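Epidermin biosynthesis protein EpiD (Staphylococcus aureus, PDB 3QJG) binds flavin mononucleotide and probably catalyses the oxidative decarboxylation of the C-terminal cysteine of the precursor peptide during epidermin biosynthesis. Local coordinates at residues 83-91 against 114-122. Numbering follows the deposited sequence. Where two conformers were deposited one is given.
Sequences LPATSNTIN and SIFPNMNLR. With FMN (flavin mononucleotide), chain M.
Parallel strands 79-85 and 113-120 of the flavoprotein sheet meet at Ala85 and Pro117, and both then run into the flavin site. Ala85 N donates to Phe116 O at 3.0 Å. A weak bond runs from Asn118 N to Ala85 O, which also receives a CA-H...O contact from Pro117. Pro84, after a cis peptide bond, lays its CB against Asn118 CB. On one flank, Leu83 CD1 sits over a face of the Phe116 ring, 4.0 Å from its centroid, a CH-pi contact. On another, Ile115 CG2 packs tightly on Ala85 CB (3.4 Å) and also touches Ile90 CG1. Met119 bends at chi3 (77°), which brings CE to 3.3 Å from Ser87 N; CE also touches Ile90 CD1, and SD lies against Ser87 CB.

The two segments share the flavin. Asn118 O accepts from N3 of the ring in a nearly straight bond of 2.7 Å, and Asn118 ND2 donates to O4. Asn17 ND2 and Ala165 N both donate to Asn118 OD1, which fixes the amide. Ser87 N donates to O2. At the other end, Thr86 OG1, Thr89 OG1 and Asn88 ND2 all donate to phosphate O2P. Thr86 OG1 also caps helix 87-94 by accepting from Thr89 N. Cys98 of the second subunit donates its N to Asn88 OD1, so the subunit interface helps position a phosphate ligand. The helix N-terminus and three donors on one oxygen probably stabilise the phosphate charge, while Ser87 and Asn118 hold the pyrimidine end of the flavin through O2, N3 and O4.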
loop_
_atom_site.group_PDB
_atom_site.type_symbol
_atom_site.label_atom_id
_atom_site.label_comp_id
_atom_site.label_asym_id
_atom_site.label_seq_id
_atom_site.Cartn_x
_atom_site.Cartn_y
_atom_site.Cartn_z
ATOM N N LEU A 83 14.081 -30.249 13.656
ATOM C CA LEU A 83 13.582 -30.223 15.035
ATOM C C LEU A 83 12.819 -28.925 15.315
ATOM O O LEU A 83 13.415 -27.831 15.250
ATOM C CB LEU A 83 14.745 -30.361 16.034
ATOM C CG LEU A 83 14.280 -30.682 17.454
ATOM C CD1 LEU A 83 15.359 -31.314 18.313
ATOM C CD2 LEU A 83 13.682 -29.459 18.136
ATOM N N PRO A 84 11.509 -29.023 15.594
ATOM C CA PRO A 84 10.598 -30.187 15.495
ATOM C C PRO A 84 10.299 -30.506 14.038
ATOM O O PRO A 84 10.196 -29.582 13.233
ATOM C CB PRO A 84 9.320 -29.689 16.129
ATOM C CG PRO A 84 9.395 -28.151 15.957
ATOM C CD PRO A 84 10.812 -27.807 16.047
ATOM N N ALA A 85 10.057 -31.781 13.741
ATOM C CA ALA A 85 9.816 -32.247 12.428
ATOM C C ALA A 85 8.365 -32.600 12.375
ATOM O O ALA A 85 7.957 -33.498 13.113
ATOM C CB ALA A 85 10.662 -33.527 12.098
ATOM N N THR A 86 7.631 -31.888 11.499
ATOM C CA THR A 86 6.264 -32.161 11.181
ATOM C C THR A 86 6.137 -33.353 10.305
ATOM O O THR A 86 7.075 -33.701 9.537
ATOM C CB THR A 86 5.608 -31.003 10.398
ATOM O OG1 THR A 86 6.392 -30.676 9.236
ATOM C CG2 THR A 86 5.452 -29.775 11.287
ATOM N N SER A 87 4.952 -33.952 10.375
ATOM C CA SER A 87 4.600 -34.973 9.442
ATOM C C SER A 87 4.732 -34.552 7.959
ATOM O O SER A 87 5.235 -35.345 7.133
ATOM C CB SER A 87 3.177 -35.409 9.717
ATOM O OG SER A 87 2.945 -36.607 9.060
ATOM N N ASN A 88 4.306 -33.319 7.604
ATOM C CA ASN A 88 4.425 -32.843 6.229
ATOM C C ASN A 88 5.815 -32.837 5.735
ATOM O O ASN A 88 6.041 -33.285 4.605
ATOM C CB ASN A 88 3.830 -31.413 6.103
ATOM C CG ASN A 88 4.161 -30.727 4.825
ATOM O OD1 ASN A 88 3.605 -31.047 3.811
ATOM N ND2 ASN A 88 5.021 -29.634 4.892
ATOM N N THR A 89 6.740 -32.188 6.499
ATOM C CA THR A 89 8.101 -32.170 6.109
ATOM C C THR A 89 8.700 -33.607 5.974
ATOM O O THR A 89 9.350 -33.901 4.977
ATOM C CB THR A 89 8.915 -31.260 7.019
ATOM O OG1 THR A 89 8.566 -29.887 6.762
ATOM C CG2 THR A 89 10.407 -31.464 6.841
ATOM N N ILE A 90 8.406 -34.524 6.888
ATOM C CA ILE A 90 8.966 -35.893 6.807
ATOM C C ILE A 90 8.508 -36.570 5.475
ATOM O O ILE A 90 9.314 -37.180 4.716
ATOM C CB ILE A 90 8.588 -36.698 8.095
ATOM C CG1 ILE A 90 9.466 -36.256 9.256
ATOM C CG2 ILE A 90 8.632 -38.256 7.920
ATOM C CD1 ILE A 90 8.942 -36.640 10.624
ATOM N N ASN A 91 7.227 -36.395 5.182
ATOM C CA ASN A 91 6.613 -37.037 4.036
ATOM C C ASN A 91 7.039 -36.351 2.689
ATOM O O ASN A 91 7.156 -37.006 1.624
ATOM C CB ASN A 91 5.113 -37.058 4.194
ATOM C CG ASN A 91 4.661 -37.902 5.327
ATOM O OD1 ASN A 91 5.206 -38.997 5.568
ATOM N ND2 ASN A 91 3.681 -37.409 6.075
ATOM N N SER A 114 19.219 -35.759 10.429
ATOM C CA SER A 114 18.580 -36.366 11.598
ATOM C C SER A 114 17.243 -35.684 11.747
ATOM O O SER A 114 17.185 -34.470 11.733
ATOM C CB SER A 114 19.365 -36.101 12.885
ATOM O OG SER A 114 20.579 -36.796 12.917
ATOM N N ILE A 115 16.196 -36.491 11.943
ATOM C CA ILE A 115 14.827 -36.016 12.076
ATOM C C ILE A 115 14.333 -36.344 13.495
ATOM O O ILE A 115 14.514 -37.467 13.972
ATOM C CB ILE A 115 13.926 -36.675 10.993
ATOM C CG1 ILE A 115 14.390 -36.218 9.593
ATOM C CG2 ILE A 115 12.481 -36.302 11.231
ATOM C CD1 ILE A 115 13.721 -36.933 8.381
ATOM N N PHE A 116 13.792 -35.333 14.186
ATOM C CA PHE A 116 13.148 -35.437 15.483
ATOM C C PHE A 116 11.660 -35.175 15.327
ATOM O O PHE A 116 11.210 -34.041 15.409
ATOM C CB PHE A 116 13.763 -34.433 16.428
ATOM C CG PHE A 116 15.204 -34.666 16.677
ATOM C CD1 PHE A 116 15.626 -35.447 17.746
ATOM C CD2 PHE A 116 16.165 -34.121 15.837
ATOM C CE1 PHE A 116 16.981 -35.651 17.971
ATOM C CE2 PHE A 116 17.552 -34.284 16.092
ATOM C CZ PHE A 116 17.954 -35.058 17.140
ATOM N N PRO A 117 10.882 -36.230 15.036
ATOM C CA PRO A 117 9.479 -36.110 14.759
ATOM C C PRO A 117 8.661 -35.525 15.905
ATOM O O PRO A 117 8.961 -35.747 17.113
ATOM C CB PRO A 117 9.022 -37.552 14.530
ATOM C CG PRO A 117 10.222 -38.414 14.444
ATOM C CD PRO A 117 11.396 -37.618 14.941
ATOM N N ASN A 118 7.600 -34.804 15.533
ATOM C CA ASN A 118 6.812 -34.045 16.499
ATOM C C ASN A 118 5.418 -33.830 15.959
ATOM O O ASN A 118 5.217 -33.062 15.028
ATOM C CB ASN A 118 7.513 -32.723 16.785
ATOM C CG ASN A 118 6.977 -32.030 18.051
ATOM O OD1 ASN A 118 7.623 -32.067 19.101
ATOM N ND2 ASN A 118 5.795 -31.375 17.939
ATOM N N MET A 119 4.443 -34.574 16.469
ATOM C CA MET A 119 3.147 -34.536 15.845
ATOM C C MET A 119 2.141 -35.346 16.615
ATOM O O MET A 119 2.506 -36.226 17.388
ATOM C CB MET A 119 3.275 -35.070 14.435
ATOM C CG MET A 119 3.664 -36.558 14.386
ATOM S SD MET A 119 3.978 -37.161 12.719
ATOM C CE MET A 119 5.572 -36.487 12.450
ATOM N N ASN A 120 0.866 -35.037 16.428
ATOM C CA ASN A 120 -0.199 -35.839 17.022
ATOM C C ASN A 120 -0.009 -37.300 16.680
ATOM O O ASN A 120 0.380 -37.633 15.569
ATOM C CB ASN A 120 -1.561 -35.393 16.503
ATOM C CG ASN A 120 -2.678 -36.049 17.221
ATOM O OD1 ASN A 120 -3.231 -37.036 16.739
ATOM N ND2 ASN A 120 -3.011 -35.536 18.401
ATOM N N LEU A 121 -0.260 -38.175 17.637
ATOM C CA LEU A 121 -0.190 -39.619 17.382
ATOM C C LEU A 121 -0.930 -40.098 16.110
ATOM O O LEU A 121 -0.472 -41.027 15.452
ATOM C CB LEU A 121 -0.772 -40.367 18.567
ATOM C CG LEU A 121 -0.617 -41.873 18.552
ATOM C CD1 LEU A 121 0.840 -42.210 18.390
ATOM C CD2 LEU A 121 -1.174 -42.403 19.867
ATOM N N ARG A 122 -2.060 -39.479 15.764
ATOM C CA ARG A 122 -2.840 -39.905 14.580
ATOM C C ARG A 122 -2.038 -39.726 13.330
ATOM O O ARG A 122 -2.189 -40.494 12.374
ATOM C CB ARG A 122 -4.115 -39.064 14.406
ATOM C CG ARG A 122 -5.088 -39.237 15.508
ATOM C CD ARG A 122 -6.098 -38.115 15.568
ATOM N NE ARG A 122 -7.171 -38.574 16.439
ATOM C CZ ARG A 122 -7.471 -38.096 17.645
ATOM N NH1 ARG A 122 -6.817 -37.064 18.166
ATOM N NH2 ARG A 122 -8.467 -38.663 18.326
HETATM N N1 FMN M . 2.009 -30.424 12.386
HETATM C C2 FMN M . 2.875 -31.398 12.811
HETATM O O2 FMN M . 3.201 -32.293 12.039
HETATM N N3 FMN M . 3.340 -31.401 14.087
HETATM C C4 FMN M . 2.965 -30.438 14.972
HETATM O O4 FMN M . 3.419 -30.533 16.088
HETATM C C4A FMN M . 2.078 -29.436 14.586
HETATM N N5 FMN M . 1.675 -28.432 15.442
HETATM C C5A FMN M . 0.859 -27.444 14.990
HETATM C C6 FMN M . 0.415 -26.466 15.869
HETATM C C7 FMN M . -0.416 -25.463 15.413
HETATM C C7M FMN M . -0.895 -24.360 16.312
HETATM C C8 FMN M . -0.825 -25.465 14.074
HETATM C C8M FMN M . -1.779 -24.431 13.525
HETATM C C9 FMN M . -0.428 -26.466 13.213
HETATM C C9A FMN M . 0.420 -27.468 13.661
HETATM N N10 FMN M . 0.798 -28.489 12.790
HETATM C C10 FMN M . 1.625 -29.449 13.261
HETATM C "C1'" FMN M . 0.368 -28.577 11.348
HETATM C "C2'" FMN M . 1.493 -28.124 10.421
HETATM O "O2'" FMN M . 1.991 -26.838 10.835
HETATM C "C3'" FMN M . 0.943 -28.174 9.042
HETATM O "O3'" FMN M . 0.628 -29.530 8.645
HETATM C "C4'" FMN M . 1.908 -27.537 8.041
HETATM O "O4'" FMN M . 1.434 -27.714 6.717
HETATM C "C5'" FMN M . 3.262 -28.165 8.046
HETATM O "O5'" FMN M . 4.078 -27.327 7.249
HETATM P P FMN M . 5.682 -27.436 7.295
HETATM O O1P FMN M . 6.186 -26.858 6.009
HETATM O O2P FMN M . 6.058 -28.875 7.439
HETATM O O3P FMN M . 6.378 -26.601 8.285
#